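Local coordinates for extracellular solute-binding protein, family 5 (Chelativorans sp., PDB 6WM6) that binds EDTA and probably other aminopolycarboxylates in the periplasm as the solute-binding component of an ABC transporter, at residues 134-139 and 191-196; 420-425 and 456-461; 499-502 and 506-509. One frame throughout, in Å; residues are numbered along the deposited sequence.

Overall arrangement
Three separate contacts sample different parts of this periplasmic binding protein, one after another along the chain and without overlap. Contact 1 sets helix 131-141, beside an antiparallel sheet, against the short helix 193-196. Contact 2, on the far side of the chain's centre and about 42 Å away between centres, lays helix 416-429 on strand 456-462 of a large mixed sheet. Contact 3 sets the loop after helix 489-499 against the first turns of helix 504-521, with its centre about 30 Å from contact 1 and 32 Å from contact 2. None touches another, yet helix 504-521 leads directly into strand 524-537, which belongs to the sheet of contact 2.

Contact 1. Residues 134-139 and 191-196; sequences FIYFWK and YPAHLA
Tyr136 and Phe137, adjacent on helix 131-141, meet Ala193, Ala196 and Tyr191 through apolar contacts alone. The first group of these joins a tyrosine to two alanines. Tyr136 CB lies 3.7 Å from Ala193 CB, bringing the helix close to the first turn of helix 193-196. Farther out, the ring meets the methyl of Ala196 obliquely, with Tyr136 CZ 3.7 Å from Ala196 CB and with CE1 and the hydroxyl oxygen of Tyr136 equally near that methyl. Because CG of Tyr136 stands anti to the backbone N (chi1 175°), the ring reaches past Ala193 to the alanine three residues on. Its hydroxyl is hydrogen-bonded to Ser205 on helix 202-212, so the polar end of this buried side chain is satisfied.

The second group is aromatic. Phe137 and Tyr191 approach obliquely, and the phenylalanine comes to the edge of the tyrosine ring near its plane, with Phe137 CD1 4.1 Å from Tyr191 CD2. A second pair of ring carbons, Phe137 CE1 and Tyr191 CE2, is almost as close at 4.2 Å.

Polar fastening comes from just outside: Asp133 OD1 is hydrogen-bonded to Ala193 N, immediately after Pro192 at the N-cap position. With Leu210 touching both Tyr136 and Tyr191, and with Trp138 packing on strand 160-165, this is a small core between a helix and a segment of loop plus short helix, beside an antiparallel sheet, consistent with the additional subdomain that distinguishes family 5 solute-binding proteins.

Contact 2. Residues 420-425 and 456-461; sequences DMARLI and LHLNYF. With SO4 (sulfate ion), chain B.
Leu458 supplies nearly all of the strand's share of this contact, its two methyl groups taking different residues of helix 416-429. CD1 is the tighter branch: Leu458 CD1 sits 3.6 Å from Ala422 CB and equally near the backbone N of that residue, pressed against the helix at a small alanine. CD2 meets the end of an isoleucine tip to tip, Leu458 CD2 to Ile425 CD1 at 4.0 Å. With CG of Leu458 beside its own backbone N and anti to the carbonyl carbon (chi1 -74°), the fork spans one helical turn. Met421 contributes more loosely, its carbonyl carbon being 4.2 Å from Leu458 CD1.

The looser side lies with Asn459 and Tyr460, both partly exposed, which take no part in the apolar contact. Asn459 is used at both ends of its amide: ND2 donates to His457 NE2 at 3.0 Å, tilted from the imidazole plane, while OD1 accepts from Tyr460 N at 2.8 Å. Tyr460 points its hydroxyl at a sulfate ion probably acquired from the crystallisation liquor, and Tyr460 OH donates to sulfate O3 over 2.7 Å with that oxygen in the ring plane. A phenylalanine here would probably leave sulfate O3 without this donor, and the ion held less firmly, although Ala71 N also binds it.

Helix 420-425 runs against strand 456-461 at 147°, their axes 9.9 Å apart. The strand lies between strands 305-311 and 407-410. Ile527 of strand 524-537 touches Leu458, while helix 333-340 flanks Leu424 through Leu336 and Lys339.

Contact 3. Residues 499-502 and 506-509; sequences AAAS and ESAA. With EDO (1,2-ethanediol), chain J.
Glu506 stretches its side chain back toward the loop that precedes it, covering Ala501 and ending at Ser502. The path starts at CB, which only grazes the alanine, and draws closer with each atom. Glu506 CG is 4.0 Å from Ala501 CB, and the carboxylate carbon CD approaches the same methyl to 3.7 Å. At the tip, Glu506 OE1 lies 3.5 Å from Ala501 CB and also makes the polar contact: Glu506 OE1 accepts a hydrogen bond from Ser502 N at 3.0 Å, nearly straight at 169°. The donor comes from above the carboxylate plane, 37° out of it. The first torsion of Glu506, near 180°, sends CG away from the backbone N, and the chain is extended beyond, which lets one oxygen arrive beside the loop.

From the other flank of the alanine comes Ser507, whose CB lies 3.9 Å from Ala501 CB, so that the methyl is packed by two successive helix residues. The hydroxyl of Ser507 is hydrogen-bonded to Ala498 O of the preceding helix. An ethanediol molecule, probably from the crystallisation liquor, donates from its O1 to Ala501 O at 3.0 Å.

Together these contacts bind a short loop between helices to the opening turn of the helix it leads into, where Ser503 OG is also hydrogen-bonded to Glu506 N. Helix 489-499 comes before the loop and helix 504-521 follows, while Leu181 meets both parts, through a backbone hydrogen bond with Ala499 and a side-chain contact with Ser507.

Contact 1. Residues 134-139 and 191-196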
loop_
_atom_site.group_PDB
_atom_site.type_symbol
_atom_site.label_atom_id
_atom_site.label_comp_id
_atom_site.label_asym_id
_atom_site.label_seq_id
_atom_site.Cartn_x
_atom_site.Cartn_y
_atom_site.Cartn_z
ATOM N N PHE A 134 -22.000 1.551 10.158
ATOM C CA PHE A 134 -20.908 0.894 10.872
ATOM C C PHE A 134 -21.202 -0.596 11.026
ATOM O O PHE A 134 -20.324 -1.429 10.799
ATOM C CB PHE A 134 -20.696 1.539 12.255
ATOM C CG PHE A 134 -19.917 2.833 12.229
ATOM C CD1 PHE A 134 -20.467 3.986 11.694
ATOM C CD2 PHE A 134 -18.644 2.892 12.769
ATOM C CE1 PHE A 134 -19.741 5.176 11.680
ATOM C CE2 PHE A 134 -17.911 4.076 12.761
ATOM C CZ PHE A 134 -18.471 5.212 12.215
ATOM N N ILE A 135 -22.431 -0.948 11.414
ATOM C CA ILE A 135 -22.777 -2.343 11.663
ATOM C C ILE A 135 -22.703 -3.160 10.382
ATOM O O ILE A 135 -22.162 -4.278 10.382
ATOM C CB ILE A 135 -24.159 -2.422 12.347
ATOM C CG1 ILE A 135 -24.020 -1.911 13.781
ATOM C CG2 ILE A 135 -24.686 -3.842 12.342
ATOM C CD1 ILE A 135 -25.338 -1.612 14.464
ATOM N N TYR A 136 -23.223 -2.627 9.270
ATOM C CA TYR A 136 -23.123 -3.351 8.005
ATOM C C TYR A 136 -21.666 -3.632 7.660
ATOM O O TYR A 136 -21.294 -4.772 7.347
ATOM C CB TYR A 136 -23.810 -2.579 6.875
ATOM C CG TYR A 136 -23.643 -3.217 5.517
ATOM C CD1 TYR A 136 -24.524 -4.198 5.086
ATOM C CD2 TYR A 136 -22.608 -2.860 4.674
ATOM C CE1 TYR A 136 -24.377 -4.796 3.829
ATOM C CE2 TYR A 136 -22.442 -3.451 3.434
ATOM C CZ TYR A 136 -23.328 -4.418 3.018
ATOM O OH TYR A 136 -23.140 -4.995 1.783
ATOM N N PHE A 137 -20.815 -2.613 7.717
ATOM C CA PHE A 137 -19.433 -2.839 7.320
ATOM C C PHE A 137 -18.751 -3.856 8.221
ATOM O O PHE A 137 -18.059 -4.768 7.743
ATOM C CB PHE A 137 -18.653 -1.532 7.309
ATOM C CG PHE A 137 -17.277 -1.668 6.720
ATOM C CD1 PHE A 137 -17.118 -2.127 5.424
ATOM C CD2 PHE A 137 -16.149 -1.385 7.462
ATOM C CE1 PHE A 137 -15.875 -2.268 4.860
ATOM C CE2 PHE A 137 -14.879 -1.515 6.904
ATOM C CZ PHE A 137 -14.743 -1.957 5.601
ATOM N N TRP A 138 -18.916 -3.701 9.541
ATOM C CA TRP A 138 -18.361 -4.674 10.481
ATOM C C TRP A 138 -18.813 -6.096 10.173
ATOM O O TRP A 138 -17.993 -7.024 10.161
ATOM C CB TRP A 138 -18.777 -4.271 11.898
ATOM C CG TRP A 138 -18.537 -5.293 12.990
ATOM C CD1 TRP A 138 -17.345 -5.746 13.443
ATOM C CD2 TRP A 138 -19.544 -5.929 13.776
ATOM N NE1 TRP A 138 -17.546 -6.660 14.466
ATOM C CE2 TRP A 138 -18.887 -6.768 14.693
ATOM C CE3 TRP A 138 -20.946 -5.855 13.806
ATOM C CZ2 TRP A 138 -19.572 -7.550 15.617
ATOM C CZ3 TRP A 138 -21.626 -6.628 14.716
ATOM C CH2 TRP A 138 -20.938 -7.467 15.620
ATOM N N LYS A 139 -20.102 -6.279 9.875
ATOM C CA LYS A 139 -20.595 -7.621 9.563
ATOM C C LYS A 139 -19.959 -8.178 8.295
ATOM O O LYS A 139 -19.699 -9.380 8.221
ATOM C CB LYS A 139 -22.124 -7.631 9.458
ATOM C CG LYS A 139 -22.800 -7.506 10.810
ATOM C CD LYS A 139 -24.303 -7.741 10.738
ATOM C CE LYS A 139 -24.895 -7.689 12.141
ATOM N NZ LYS A 139 -26.348 -8.020 12.178
ATOM N N TYR A 191 -20.089 2.085 3.602
ATOM C CA TYR A 191 -21.004 1.899 2.487
ATOM C C TYR A 191 -22.437 2.083 2.964
ATOM O O TYR A 191 -22.754 1.857 4.140
ATOM C CB TYR A 191 -20.778 0.519 1.845
ATOM C CG TYR A 191 -19.375 0.435 1.287
ATOM C CD1 TYR A 191 -19.097 0.890 0.001
ATOM C CD2 TYR A 191 -18.309 -0.015 2.056
ATOM C CE1 TYR A 191 -17.822 0.871 -0.512
ATOM C CE2 TYR A 191 -17.010 -0.039 1.543
ATOM C CZ TYR A 191 -16.783 0.406 0.257
ATOM O OH TYR A 191 -15.485 0.420 -0.265
ATOM N N PRO A 192 -23.351 2.495 2.072
ATOM C CA PRO A 192 -24.718 2.809 2.521
ATOM C C PRO A 192 -25.560 1.565 2.796
ATOM O O PRO A 192 -26.096 0.920 1.871
ATOM C CB PRO A 192 -25.279 3.643 1.363
ATOM C CG PRO A 192 -24.518 3.140 0.160
ATOM C CD PRO A 192 -23.119 2.902 0.675
ATOM N N ALA A 193 -25.729 1.261 4.083
ATOM C CA ALA A 193 -26.445 0.055 4.489
ATOM C C ALA A 193 -27.881 0.062 4.001
ATOM O O ALA A 193 -28.411 -0.981 3.619
ATOM C CB ALA A 193 -26.413 -0.083 6.010
ATOM N N HIS A 194 -28.535 1.230 3.996
ATOM C CA HIS A 194 -29.934 1.282 3.594
ATOM C C HIS A 194 -30.115 0.979 2.123
ATOM O O HIS A 194 -31.212 0.559 1.724
ATOM C CB HIS A 194 -30.555 2.635 3.952
ATOM C CG HIS A 194 -30.037 3.780 3.148
ATOM N ND1 HIS A 194 -28.811 4.368 3.382
ATOM C CD2 HIS A 194 -30.599 4.471 2.130
ATOM C CE1 HIS A 194 -28.635 5.354 2.527
ATOM N NE2 HIS A 194 -29.702 5.438 1.758
ATOM N N LEU A 195 -29.101 1.189 1.298
ATOM C CA LEU A 195 -29.154 0.789 -0.098
ATOM C C LEU A 195 -28.743 -0.666 -0.270
ATOM O O LEU A 195 -29.401 -1.412 -1.007
ATOM C CB LEU A 195 -28.307 1.718 -0.968
ATOM C CG LEU A 195 -28.695 3.184 -0.865
ATOM C CD1 LEU A 195 -27.793 4.084 -1.692
ATOM C CD2 LEU A 195 -30.147 3.383 -1.311
ATOM N N ALA A 196 -27.690 -1.110 0.416
ATOM C CA ALA A 196 -27.277 -2.502 0.296
ATOM C C ALA A 196 -28.413 -3.449 0.658
ATOM O O ALA A 196 -28.567 -4.513 0.045
ATOM C CB ALA A 196 -26.059 -2.762 1.181
#

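Contact 2. Residues 420-425 and 456-461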
loop_
_atom_site.group_PDB
_atom_site.type_symbol
_atom_site.label_atom_id
_atom_site.label_comp_id
_atom_site.label_asym_id
_atom_site.label_seq_id
_atom_site.Cartn_x
_atom_site.Cartn_y
_atom_site.Cartn_z
ATOM N N ASP A 420 16.543 -3.739 -13.612
ATOM C CA ASP A 420 17.954 -3.400 -13.452
ATOM C C ASP A 420 18.550 -4.092 -12.236
ATOM O O ASP A 420 19.684 -4.577 -12.276
ATOM C CB ASP A 420 18.111 -1.877 -13.333
ATOM C CG ASP A 420 17.691 -1.136 -14.590
ATOM O OD1 ASP A 420 17.696 -1.748 -15.674
ATOM O OD2 ASP A 420 17.364 0.065 -14.490
ATOM N N MET A 421 17.801 -4.159 -11.141
ATOM C CA MET A 421 18.337 -4.801 -9.948
ATOM C C MET A 421 18.511 -6.301 -10.144
ATOM O O MET A 421 19.450 -6.880 -9.604
ATOM C CB MET A 421 17.493 -4.438 -8.715
ATOM C CG MET A 421 17.745 -2.976 -8.275
ATOM S SD MET A 421 17.075 -2.506 -6.659
ATOM C CE MET A 421 15.423 -3.190 -6.936
ATOM N N ALA A 422 17.627 -6.940 -10.910
ATOM C CA ALA A 422 17.777 -8.367 -11.148
ATOM C C ALA A 422 19.082 -8.652 -11.876
ATOM O O ALA A 422 19.773 -9.635 -11.578
ATOM C CB ALA A 422 16.589 -8.885 -11.972
ATOM N N ARG A 423 19.441 -7.799 -12.845
ATOM C CA ARG A 423 20.706 -7.988 -13.548
ATOM C C ARG A 423 21.893 -7.731 -12.628
ATOM O O ARG A 423 22.898 -8.443 -12.681
ATOM C CB ARG A 423 20.763 -7.073 -14.769
ATOM C CG ARG A 423 19.759 -7.433 -15.852
ATOM C CD ARG A 423 19.954 -6.565 -17.084
ATOM N NE ARG A 423 19.022 -6.909 -18.154
ATOM C CZ ARG A 423 19.216 -7.884 -19.039
ATOM N NH1 ARG A 423 18.309 -8.114 -19.977
ATOM N NH2 ARG A 423 20.312 -8.633 -18.986
ATOM N N LEU A 424 21.800 -6.694 -11.790
ATOM C CA LEU A 424 22.887 -6.431 -10.850
ATOM C C LEU A 424 23.076 -7.576 -9.866
ATOM O O LEU A 424 24.216 -7.978 -9.576
ATOM C CB LEU A 424 22.599 -5.134 -10.100
ATOM C CG LEU A 424 22.714 -3.887 -10.984
ATOM C CD1 LEU A 424 22.116 -2.668 -10.305
ATOM C CD2 LEU A 424 24.185 -3.663 -11.321
ATOM N N ILE A 425 21.976 -8.136 -9.361
ATOM C CA ILE A 425 22.054 -9.239 -8.410
ATOM C C ILE A 425 22.683 -10.461 -9.060
ATOM O O ILE A 425 23.501 -11.160 -8.445
ATOM C CB ILE A 425 20.657 -9.535 -7.819
ATOM C CG1 ILE A 425 20.265 -8.385 -6.879
ATOM C CG2 ILE A 425 20.644 -10.875 -7.115
ATOM C CD1 ILE A 425 18.795 -8.343 -6.545
ATOM N N LEU A 456 14.087 -16.948 -6.455
ATOM C CA LEU A 456 14.225 -15.584 -5.974
ATOM C C LEU A 456 13.147 -14.761 -6.664
ATOM O O LEU A 456 12.769 -15.040 -7.804
ATOM C CB LEU A 456 15.600 -15.018 -6.345
ATOM C CG LEU A 456 16.818 -15.806 -5.836
ATOM C CD1 LEU A 456 18.098 -15.253 -6.489
ATOM C CD2 LEU A 456 16.926 -15.724 -4.342
ATOM N N HIS A 457 12.626 -13.759 -5.963
ATOM C CA HIS A 457 11.547 -12.932 -6.521
ATOM C C HIS A 457 11.710 -11.488 -6.065
ATOM O O HIS A 457 11.794 -11.230 -4.862
ATOM C CB HIS A 457 10.172 -13.458 -6.090
ATOM C CG HIS A 457 9.009 -12.713 -6.665
ATOM N ND1 HIS A 457 8.626 -12.845 -7.973
ATOM C CD2 HIS A 457 8.162 -11.811 -6.111
ATOM C CE1 HIS A 457 7.569 -12.079 -8.201
ATOM N NE2 HIS A 457 7.259 -11.451 -7.083
ATOM N N LEU A 458 11.769 -10.554 -7.024
ATOM C CA LEU A 458 11.849 -9.127 -6.739
ATOM C C LEU A 458 10.479 -8.506 -6.918
ATOM O O LEU A 458 9.854 -8.665 -7.959
ATOM C CB LEU A 458 12.816 -8.447 -7.708
ATOM C CG LEU A 458 14.294 -8.652 -7.529
ATOM C CD1 LEU A 458 15.034 -8.223 -8.788
ATOM C CD2 LEU A 458 14.792 -7.845 -6.346
ATOM N N ASN A 459 10.019 -7.799 -5.901
ATOM C CA ASN A 459 8.697 -7.156 -5.945
ATOM C C ASN A 459 8.700 -6.078 -4.860
ATOM O O ASN A 459 9.763 -5.677 -4.369
ATOM C CB ASN A 459 7.604 -8.230 -5.775
ATOM C CG ASN A 459 6.301 -7.893 -6.461
ATOM O OD1 ASN A 459 5.851 -6.745 -6.475
ATOM N ND2 ASN A 459 5.663 -8.916 -7.020
ATOM N N TYR A 460 7.510 -5.603 -4.491
ATOM C CA TYR A 460 7.397 -4.642 -3.405
ATOM C C TYR A 460 6.253 -5.033 -2.472
ATOM O O TYR A 460 5.281 -5.666 -2.897
ATOM C CB TYR A 460 7.203 -3.188 -3.900
ATOM C CG TYR A 460 5.883 -2.922 -4.608
ATOM C CD1 TYR A 460 4.728 -2.572 -3.899
ATOM C CD2 TYR A 460 5.776 -3.038 -5.981
ATOM C CE1 TYR A 460 3.523 -2.347 -4.551
ATOM C CE2 TYR A 460 4.567 -2.805 -6.633
ATOM C CZ TYR A 460 3.460 -2.470 -5.901
ATOM O OH TYR A 460 2.247 -2.255 -6.565
ATOM N N PHE A 461 6.385 -4.651 -1.209
ATOM C CA PHE A 461 5.297 -4.688 -0.242
ATOM C C PHE A 461 4.854 -3.259 0.048
ATOM O O PHE A 461 5.652 -2.331 0.020
ATOM C CB PHE A 461 5.755 -5.337 1.072
ATOM C CG PHE A 461 5.699 -6.839 1.078
ATOM C CD1 PHE A 461 4.554 -7.493 0.708
ATOM C CD2 PHE A 461 6.798 -7.598 1.463
ATOM C CE1 PHE A 461 4.493 -8.880 0.734
ATOM C CE2 PHE A 461 6.731 -8.984 1.466
ATOM C CZ PHE A 461 5.586 -9.609 1.106
HETATM S S SO4 B . -1.460 -1.993 -5.668
HETATM O O1 SO4 B . -2.296 -0.893 -5.180
HETATM O O2 SO4 B . -1.464 -1.985 -7.121
HETATM O O3 SO4 B . -0.069 -1.820 -5.165
HETATM O O4 SO4 B . -2.007 -3.254 -5.181
#

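Contact 3. Residues 499-502 and 506-509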
loop_
_atom_site.group_PDB
_atom_site.type_symbol
_atom_site.label_atom_id
_atom_site.label_comp_id
_atom_site.label_asym_id
_atom_site.label_seq_id
_atom_site.Cartn_x
_atom_site.Cartn_y
_atom_site.Cartn_z
ATOM N N ALA A 499 0.439 -6.491 18.240
ATOM C CA ALA A 499 -0.856 -6.013 17.769
ATOM C C ALA A 499 -1.815 -5.718 18.905
ATOM O O ALA A 499 -2.835 -5.057 18.679
ATOM C CB ALA A 499 -1.454 -7.037 16.805
ATOM N N ALA A 500 -1.509 -6.177 20.119
ATOM C CA ALA A 500 -2.304 -5.922 21.309
ATOM C C ALA A 500 -1.803 -4.746 22.128
ATOM O O ALA A 500 -2.421 -4.418 23.153
ATOM C CB ALA A 500 -2.345 -7.171 22.180
ATOM N N ALA A 501 -0.708 -4.102 21.719
ATOM C CA ALA A 501 -0.104 -3.023 22.485
ATOM C C ALA A 501 -0.999 -1.791 22.492
ATOM O O ALA A 501 -1.911 -1.640 21.684
ATOM C CB ALA A 501 1.267 -2.679 21.889
ATOM N N SER A 502 -0.709 -0.871 23.418
ATOM C CA SER A 502 -1.525 0.328 23.595
ATOM C C SER A 502 -0.976 1.555 22.880
ATOM O O SER A 502 -1.604 2.619 22.927
ATOM C CB SER A 502 -1.718 0.638 25.077
ATOM O OG SER A 502 -0.490 0.782 25.741
ATOM N N GLU A 506 5.111 1.248 21.805
ATOM C CA GLU A 506 5.225 -0.021 22.510
ATOM C C GLU A 506 5.154 -1.180 21.523
ATOM O O GLU A 506 5.916 -2.145 21.625
ATOM C CB GLU A 506 4.121 -0.159 23.551
ATOM C CG GLU A 506 4.141 -1.476 24.326
ATOM C CD GLU A 506 2.874 -1.749 25.124
ATOM O OE1 GLU A 506 1.869 -1.021 24.947
ATOM O OE2 GLU A 506 2.895 -2.735 25.890
ATOM N N SER A 507 4.241 -1.090 20.551
ATOM C CA SER A 507 4.124 -2.126 19.536
ATOM C C SER A 507 5.450 -2.329 18.841
ATOM O O SER A 507 5.868 -3.466 18.601
ATOM C CB SER A 507 3.052 -1.710 18.555
ATOM O OG SER A 507 2.752 -2.769 17.648
ATOM N N ALA A 508 6.117 -1.235 18.489
ATOM C CA ALA A 508 7.383 -1.330 17.774
ATOM C C ALA A 508 8.464 -1.964 18.626
ATOM O O ALA A 508 9.269 -2.756 18.127
ATOM C CB ALA A 508 7.829 0.056 17.325
ATOM N N ALA A 509 8.512 -1.626 19.914
ATOM C CA ALA A 509 9.487 -2.241 20.804
ATOM C C ALA A 509 9.293 -3.752 20.824
ATOM O O ALA A 509 10.263 -4.513 20.749
ATOM C CB ALA A 509 9.382 -1.650 22.199
HETATM C C1 EDO J . -5.071 -0.860 22.598
HETATM O O1 EDO J . -4.475 -1.964 23.302
HETATM C C2 EDO J . -5.917 -0.008 23.544
HETATM O O2 EDO J . -5.072 0.772 24.417
#